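Local coordinates for tRNA (Adenine(22)-N(1))-methyltransferase (Mycoplasma capricolum subsp. capricolum, PDB 6QE6), which probably methylates N1 of adenine 22 in tRNA, taking the methyl group from S-adenosyl-L-methionine and producing S-adenosyl-homocysteine, at residues D127-S141 against H167-Y179. Sequence-based numbering, arbitrary orientation.
Sequences DHQKISNYIICSNTS and HYYWLIEINKNKY
The indole of W170 packs one face against the backbone of T140 and S141, just after strand 133-138. S141 CA sits over the centre of its five-membered ring, 3.4 Å from the centroid, a CH-pi contact, while T140 C rests on the same face nearer the rim, 3.3 Å from W170 CE3. S138 O comes in at the indole edge and accepts from the backbone N of W170 at 2.7 Å.

At the other end K176 reaches across to 127-132. Its CG is anti to the carbonyl carbon (chi1 -65°), and the bend at chi3 carries CD past Y134 CE2 and turns NZ onto D127 and I131. K176 NZ forms a salt bridge to D127 OD1 at 2.9 Å, on the syn side but 27° out of the carboxylate plane, and donates to I131 O, also at 2.9 Å.

Between these ends runs an antiparallel pairing, with I136 N to I172 O almost straight at 176°. I136 and I172 lie side by side, I136 CB to I172 CG2 3.9 Å. On the opposite face water 2 bridges N133 OD1 and E173 OE2, while N133 ND2 donates to D108 O.

In the seven-stranded sheet of this Rossmann-like methyltransferase domain, 168-175 is the antiparallel strand, flanked by 133-138 and 155-163; beyond 133-138 comes 109-115. Helix 24-31 packs on I135, C137 and L171, and Y169 touches its R25, a residue that binds S-adenosyl-homocysteine.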
loop_
_atom_site.group_PDB
_atom_site.type_symbol
_atom_site.label_atom_id
_atom_site.label_comp_id
_atom_site.label_asym_id
_atom_site.label_seq_id
_atom_site.Cartn_x
_atom_site.Cartn_y
_atom_site.Cartn_z
ATOM N N ASP A 127 -13.530 3.712 4.243
ATOM C CA ASP A 127 -13.219 2.652 5.190
ATOM C C ASP A 127 -14.478 2.288 5.973
ATOM O O ASP A 127 -15.317 3.139 6.275
ATOM C CB ASP A 127 -12.089 3.098 6.124
ATOM C CG ASP A 127 -11.611 1.989 7.069
ATOM O OD1 ASP A 127 -11.636 0.791 6.695
ATOM O OD2 ASP A 127 -11.195 2.334 8.199
ATOM N N HIS A 128 -14.612 1.011 6.290
ATOM C CA HIS A 128 -15.849 0.467 6.813
ATOM C C HIS A 128 -15.500 -0.467 7.958
ATOM O O HIS A 128 -14.402 -1.033 8.006
ATOM C CB HIS A 128 -16.624 -0.248 5.689
ATOM C CG HIS A 128 -18.050 -0.553 6.020
ATOM N ND1 HIS A 128 -18.418 -1.595 6.850
ATOM C CD2 HIS A 128 -19.205 0.017 5.595
ATOM C CE1 HIS A 128 -19.735 -1.631 6.948
ATOM N NE2 HIS A 128 -20.237 -0.666 6.197
ATOM N N GLN A 129 -16.439 -0.607 8.896
ATOM C CA GLN A 129 -16.190 -1.433 10.067
ATOM C C GLN A 129 -16.103 -2.920 9.724
ATOM O O GLN A 129 -15.580 -3.700 10.528
ATOM C CB GLN A 129 -17.268 -1.165 11.117
ATOM C CG GLN A 129 -18.445 -2.131 11.067
ATOM C CD GLN A 129 -18.202 -3.384 11.909
ATOM O OE1 GLN A 129 -17.469 -3.332 12.907
ATOM N NE2 GLN A 129 -18.799 -4.520 11.499
ATOM N N LYS A 130 -16.580 -3.330 8.543
ATOM C CA LYS A 130 -16.379 -4.702 8.084
ATOM C C LYS A 130 -14.912 -5.047 7.848
ATOM O O LYS A 130 -14.571 -6.233 7.793
ATOM C CB LYS A 130 -17.148 -4.942 6.788
ATOM C CG LYS A 130 -18.659 -4.918 6.933
ATOM C CD LYS A 130 -19.308 -5.122 5.593
ATOM C CE LYS A 130 -20.792 -5.311 5.731
ATOM N NZ LYS A 130 -21.422 -5.675 4.435
ATOM N N ILE A 131 -14.038 -4.053 7.695
ATOM C CA ILE A 131 -12.651 -4.272 7.285
ATOM C C ILE A 131 -11.746 -4.228 8.508
ATOM O O ILE A 131 -11.794 -3.268 9.290
ATOM C CB ILE A 131 -12.207 -3.216 6.260
ATOM C CG1 ILE A 131 -13.048 -3.319 4.991
ATOM C CG2 ILE A 131 -10.723 -3.338 6.011
ATOM C CD1 ILE A 131 -13.254 -1.988 4.314
ATOM N N SER A 132 -10.889 -5.240 8.656
ATOM C CA SER A 132 -10.004 -5.304 9.815
ATOM C C SER A 132 -8.578 -4.844 9.539
ATOM O O SER A 132 -7.930 -4.347 10.457
ATOM C CB SER A 132 -9.963 -6.732 10.380
ATOM O OG SER A 132 -11.059 -6.951 11.247
ATOM N N ASN A 133 -8.055 -5.035 8.326
ATOM C CA ASN A 133 -6.657 -4.748 8.038
ATOM C C ASN A 133 -6.511 -4.323 6.588
ATOM O O ASN A 133 -7.248 -4.781 5.718
ATOM C CB ASN A 133 -5.727 -5.942 8.242
ATOM C CG ASN A 133 -5.796 -6.511 9.617
ATOM O OD1 ASN A 133 -5.132 -6.030 10.538
ATOM N ND2 ASN A 133 -6.584 -7.568 9.770
ATOM N N TYR A 134 -5.544 -3.450 6.341
ATOM C CA TYR A 134 -5.145 -3.098 4.995
ATOM C C TYR A 134 -3.724 -3.570 4.779
ATOM O O TYR A 134 -2.882 -3.457 5.676
ATOM C CB TYR A 134 -5.221 -1.592 4.749
ATOM C CG TYR A 134 -6.627 -1.067 4.733
ATOM C CD1 TYR A 134 -7.375 -1.081 3.561
ATOM C CD2 TYR A 134 -7.218 -0.570 5.893
ATOM C CE1 TYR A 134 -8.662 -0.616 3.540
ATOM C CE2 TYR A 134 -8.506 -0.095 5.877
ATOM C CZ TYR A 134 -9.224 -0.118 4.705
ATOM O OH TYR A 134 -10.511 0.360 4.688
ATOM N N ILE A 135 -3.464 -4.104 3.596
ATOM C CA ILE A 135 -2.112 -4.164 3.066
ATOM C C ILE A 135 -2.099 -3.332 1.798
ATOM O O ILE A 135 -2.817 -3.639 0.838
ATOM C CB ILE A 135 -1.651 -5.600 2.794
ATOM C CG1 ILE A 135 -1.840 -6.454 4.054
ATOM C CG2 ILE A 135 -0.197 -5.593 2.283
ATOM C CD1 ILE A 135 -1.642 -7.907 3.806
ATOM N N ILE A 136 -1.287 -2.284 1.792
ATOM C CA ILE A 136 -1.191 -1.373 0.664
ATOM C C ILE A 136 0.216 -1.442 0.078
ATOM O O ILE A 136 1.212 -1.488 0.808
ATOM C CB ILE A 136 -1.560 0.055 1.100
ATOM C CG1 ILE A 136 -3.059 0.091 1.445
ATOM C CG2 ILE A 136 -1.161 1.064 0.032
ATOM C CD1 ILE A 136 -3.406 1.005 2.596
ATOM N N CYS A 137 0.288 -1.487 -1.248
ATOM C CA CYS A 137 1.544 -1.432 -1.993
ATOM C C CYS A 137 1.439 -0.238 -2.941
ATOM O O CYS A 137 1.041 -0.380 -4.098
ATOM C CB CYS A 137 1.808 -2.752 -2.741
ATOM S SG CYS A 137 3.413 -2.811 -3.555
ATOM N N SER A 138 1.786 0.940 -2.438
ATOM C CA SER A 138 1.702 2.173 -3.213
ATOM C C SER A 138 2.942 2.362 -4.077
ATOM O O SER A 138 4.053 1.963 -3.710
ATOM C CB SER A 138 1.542 3.373 -2.284
ATOM O OG SER A 138 1.326 4.556 -3.019
ATOM N N ASN A 139 2.752 2.988 -5.232
ATOM C CA ASN A 139 3.882 3.334 -6.087
ATOM C C ASN A 139 4.314 4.787 -5.923
ATOM O O ASN A 139 5.075 5.298 -6.751
ATOM C CB ASN A 139 3.567 3.023 -7.554
ATOM C CG ASN A 139 2.313 3.698 -8.035
ATOM O OD1 ASN A 139 2.053 4.856 -7.692
ATOM N ND2 ASN A 139 1.524 2.988 -8.850
ATOM N N THR A 140 3.817 5.467 -4.891
ATOM C CA THR A 140 4.370 6.730 -4.434
ATOM C C THR A 140 4.518 6.649 -2.924
ATOM O O THR A 140 3.850 5.847 -2.266
ATOM C CB THR A 140 3.501 7.941 -4.832
ATOM O OG1 THR A 140 2.190 7.844 -4.234
ATOM C CG2 THR A 140 3.398 8.051 -6.369
ATOM N N SER A 141 5.429 7.467 -2.392
ATOM C CA SER A 141 5.671 7.505 -0.957
ATOM C C SER A 141 4.370 7.768 -0.204
ATOM O O SER A 141 3.454 8.413 -0.718
ATOM C CB SER A 141 6.703 8.577 -0.636
ATOM O OG SER A 141 6.192 9.826 -1.049
ATOM N N HIS A 167 11.136 0.670 -10.846
ATOM C CA HIS A 167 10.147 1.436 -10.091
ATOM C C HIS A 167 10.259 1.096 -8.609
ATOM O O HIS A 167 10.573 -0.040 -8.235
ATOM C CB HIS A 167 8.712 1.148 -10.552
ATOM C CG HIS A 167 8.303 1.896 -11.779
ATOM N ND1 HIS A 167 8.630 1.477 -13.051
ATOM C CD2 HIS A 167 7.575 3.030 -11.932
ATOM C CE1 HIS A 167 8.130 2.324 -13.937
ATOM N NE2 HIS A 167 7.489 3.277 -13.283
ATOM N N TYR A 168 9.961 2.072 -7.763
ATOM C CA TYR A 168 9.919 1.839 -6.328
ATOM C C TYR A 168 8.486 1.734 -5.817
ATOM O O TYR A 168 7.533 2.245 -6.417
ATOM C CB TYR A 168 10.673 2.932 -5.579
ATOM C CG TYR A 168 12.131 2.850 -5.893
ATOM C CD1 TYR A 168 12.909 1.836 -5.366
ATOM C CD2 TYR A 168 12.721 3.745 -6.771
ATOM C CE1 TYR A 168 14.256 1.732 -5.670
ATOM C CE2 TYR A 168 14.069 3.649 -7.088
ATOM C CZ TYR A 168 14.830 2.642 -6.531
ATOM O OH TYR A 168 16.167 2.541 -6.835
ATOM N N TYR A 169 8.348 1.029 -4.699
ATOM C CA TYR A 169 7.050 0.721 -4.126
ATOM C C TYR A 169 7.122 0.788 -2.608
ATOM O O TYR A 169 8.130 0.413 -1.999
ATOM C CB TYR A 169 6.570 -0.659 -4.554
ATOM C CG TYR A 169 6.345 -0.768 -6.034
ATOM C CD1 TYR A 169 7.374 -1.173 -6.887
ATOM C CD2 TYR A 169 5.104 -0.471 -6.582
ATOM C CE1 TYR A 169 7.167 -1.270 -8.220
ATOM C CE2 TYR A 169 4.890 -0.567 -7.924
ATOM C CZ TYR A 169 5.925 -0.957 -8.744
ATOM O OH TYR A 169 5.708 -1.055 -10.097
ATOM N N TRP A 170 6.029 1.240 -2.008
ATOM C CA TRP A 170 5.953 1.475 -0.576
ATOM C C TRP A 170 4.894 0.528 -0.030
ATOM O O TRP A 170 3.702 0.676 -0.321
ATOM C CB TRP A 170 5.614 2.938 -0.276
ATOM C CG TRP A 170 6.739 3.954 -0.487
ATOM C CD1 TRP A 170 7.491 4.542 0.485
ATOM C CD2 TRP A 170 7.192 4.522 -1.734
ATOM N NE1 TRP A 170 8.390 5.428 -0.068
ATOM C CE2 TRP A 170 8.232 5.429 -1.427
ATOM C CE3 TRP A 170 6.832 4.339 -3.073
ATOM C CZ2 TRP A 170 8.907 6.162 -2.415
ATOM C CZ3 TRP A 170 7.490 5.059 -4.042
ATOM C CH2 TRP A 170 8.523 5.965 -3.709
ATOM N N LEU A 171 5.317 -0.453 0.739
ATOM C CA LEU A 171 4.383 -1.415 1.284
ATOM C C LEU A 171 4.122 -1.073 2.743
ATOM O O LEU A 171 5.067 -0.873 3.512
ATOM C CB LEU A 171 4.923 -2.838 1.131
ATOM C CG LEU A 171 4.066 -3.946 1.736
ATOM C CD1 LEU A 171 3.915 -5.114 0.797
ATOM C CD2 LEU A 171 4.697 -4.402 3.032
ATOM N N ILE A 172 2.842 -1.009 3.115
ATOM C CA ILE A 172 2.439 -0.645 4.463
ATOM C C ILE A 172 1.231 -1.491 4.859
ATOM O O ILE A 172 0.291 -1.667 4.073
ATOM C CB ILE A 172 2.151 0.873 4.578
ATOM C CG1 ILE A 172 1.716 1.245 6.006
ATOM C CG2 ILE A 172 1.170 1.338 3.499
ATOM C CD1 ILE A 172 1.534 2.742 6.261
ATOM N N GLU A 173 1.284 -2.063 6.058
ATOM C CA GLU A 173 0.219 -2.896 6.596
ATOM C C GLU A 173 -0.389 -2.187 7.803
ATOM O O GLU A 173 0.325 -1.808 8.737
ATOM C CB GLU A 173 0.723 -4.289 6.995
ATOM C CG GLU A 173 -0.246 -5.003 7.954
ATOM C CD GLU A 173 -0.041 -6.518 8.049
ATOM O OE1 GLU A 173 1.053 -7.006 7.676
ATOM O OE2 GLU A 173 -0.978 -7.222 8.508
ATOM N N ILE A 174 -1.705 -2.005 7.777
ATOM C CA ILE A 174 -2.423 -1.271 8.806
ATOM C C ILE A 174 -3.377 -2.236 9.501
ATOM O O ILE A 174 -4.222 -2.862 8.841
ATOM C CB ILE A 174 -3.172 -0.067 8.214
ATOM C CG1 ILE A 174 -2.176 0.876 7.536
ATOM C CG2 ILE A 174 -3.980 0.663 9.291
ATOM C CD1 ILE A 174 -2.836 1.956 6.721
ATOM N N ASN A 175 -3.217 -2.375 10.828
ATOM C CA ASN A 175 -4.063 -3.212 11.676
ATOM C C ASN A 175 -4.983 -2.315 12.493
ATOM O O ASN A 175 -4.545 -1.704 13.479
ATOM C CB ASN A 175 -3.223 -4.086 12.607
ATOM C CG ASN A 175 -4.080 -5.017 13.477
ATOM O OD1 ASN A 175 -5.315 -4.999 13.404
ATOM N ND2 ASN A 175 -3.423 -5.848 14.293
ATOM N N LYS A 176 -6.265 -2.279 12.109
ATOM C CA LYS A 176 -7.217 -1.356 12.720
ATOM C C LYS A 176 -7.578 -1.741 14.144
ATOM O O LYS A 176 -8.102 -0.904 14.886
ATOM C CB LYS A 176 -8.493 -1.262 11.876
ATOM C CG LYS A 176 -8.268 -0.659 10.497
ATOM C CD LYS A 176 -9.472 -0.873 9.603
ATOM C CE LYS A 176 -10.692 -0.177 10.188
ATOM N NZ LYS A 176 -11.882 -0.373 9.314
ATOM N N ASN A 177 -7.281 -2.965 14.557
ATOM C CA ASN A 177 -7.661 -3.422 15.882
ATOM C C ASN A 177 -6.551 -3.243 16.906
ATOM O O ASN A 177 -6.690 -3.704 18.048
ATOM C CB ASN A 177 -8.109 -4.880 15.814
ATOM C CG ASN A 177 -9.443 -5.019 15.128
ATOM O OD1 ASN A 177 -10.453 -4.464 15.588
ATOM N ND2 ASN A 177 -9.461 -5.731 13.999
ATOM N N LYS A 178 -5.454 -2.598 16.525
ATOM C CA LYS A 178 -4.405 -2.254 17.463
ATOM C C LYS A 178 -4.115 -0.763 17.350
ATOM O O LYS A 178 -4.380 -0.135 16.319
ATOM C CB LYS A 178 -3.155 -3.105 17.242
ATOM C CG LYS A 178 -3.366 -4.582 17.586
ATOM C CD LYS A 178 -2.043 -5.336 17.708
ATOM C CE LYS A 178 -2.263 -6.798 18.127
ATOM N NZ LYS A 178 -2.014 -7.802 17.018
ATOM N N TYR A 179 -3.634 -0.199 18.455
ATOM C CA TYR A 179 -3.366 1.223 18.565
ATOM C C TYR A 179 -2.165 1.635 17.721
ATOM O O TYR A 179 -1.186 0.896 17.580
ATOM C CB TYR A 179 -3.103 1.591 20.031
ATOM C CG TYR A 179 -4.358 1.652 20.867
ATOM C CD1 TYR A 179 -5.530 2.194 20.344
ATOM C CD2 TYR A 179 -4.380 1.164 22.173
ATOM C CE1 TYR A 179 -6.694 2.242 21.100
ATOM C CE2 TYR A 179 -5.537 1.223 22.942
ATOM C CZ TYR A 179 -6.690 1.764 22.400
ATOM O OH TYR A 179 -7.851 1.836 23.137
HETATM O O HOH W 1 -12.482 -5.383 13.023
HETATM O O HOH W 2 -2.473 -6.291 10.554
HETATM O O HOH W 3 7.233 4.069 -8.455
#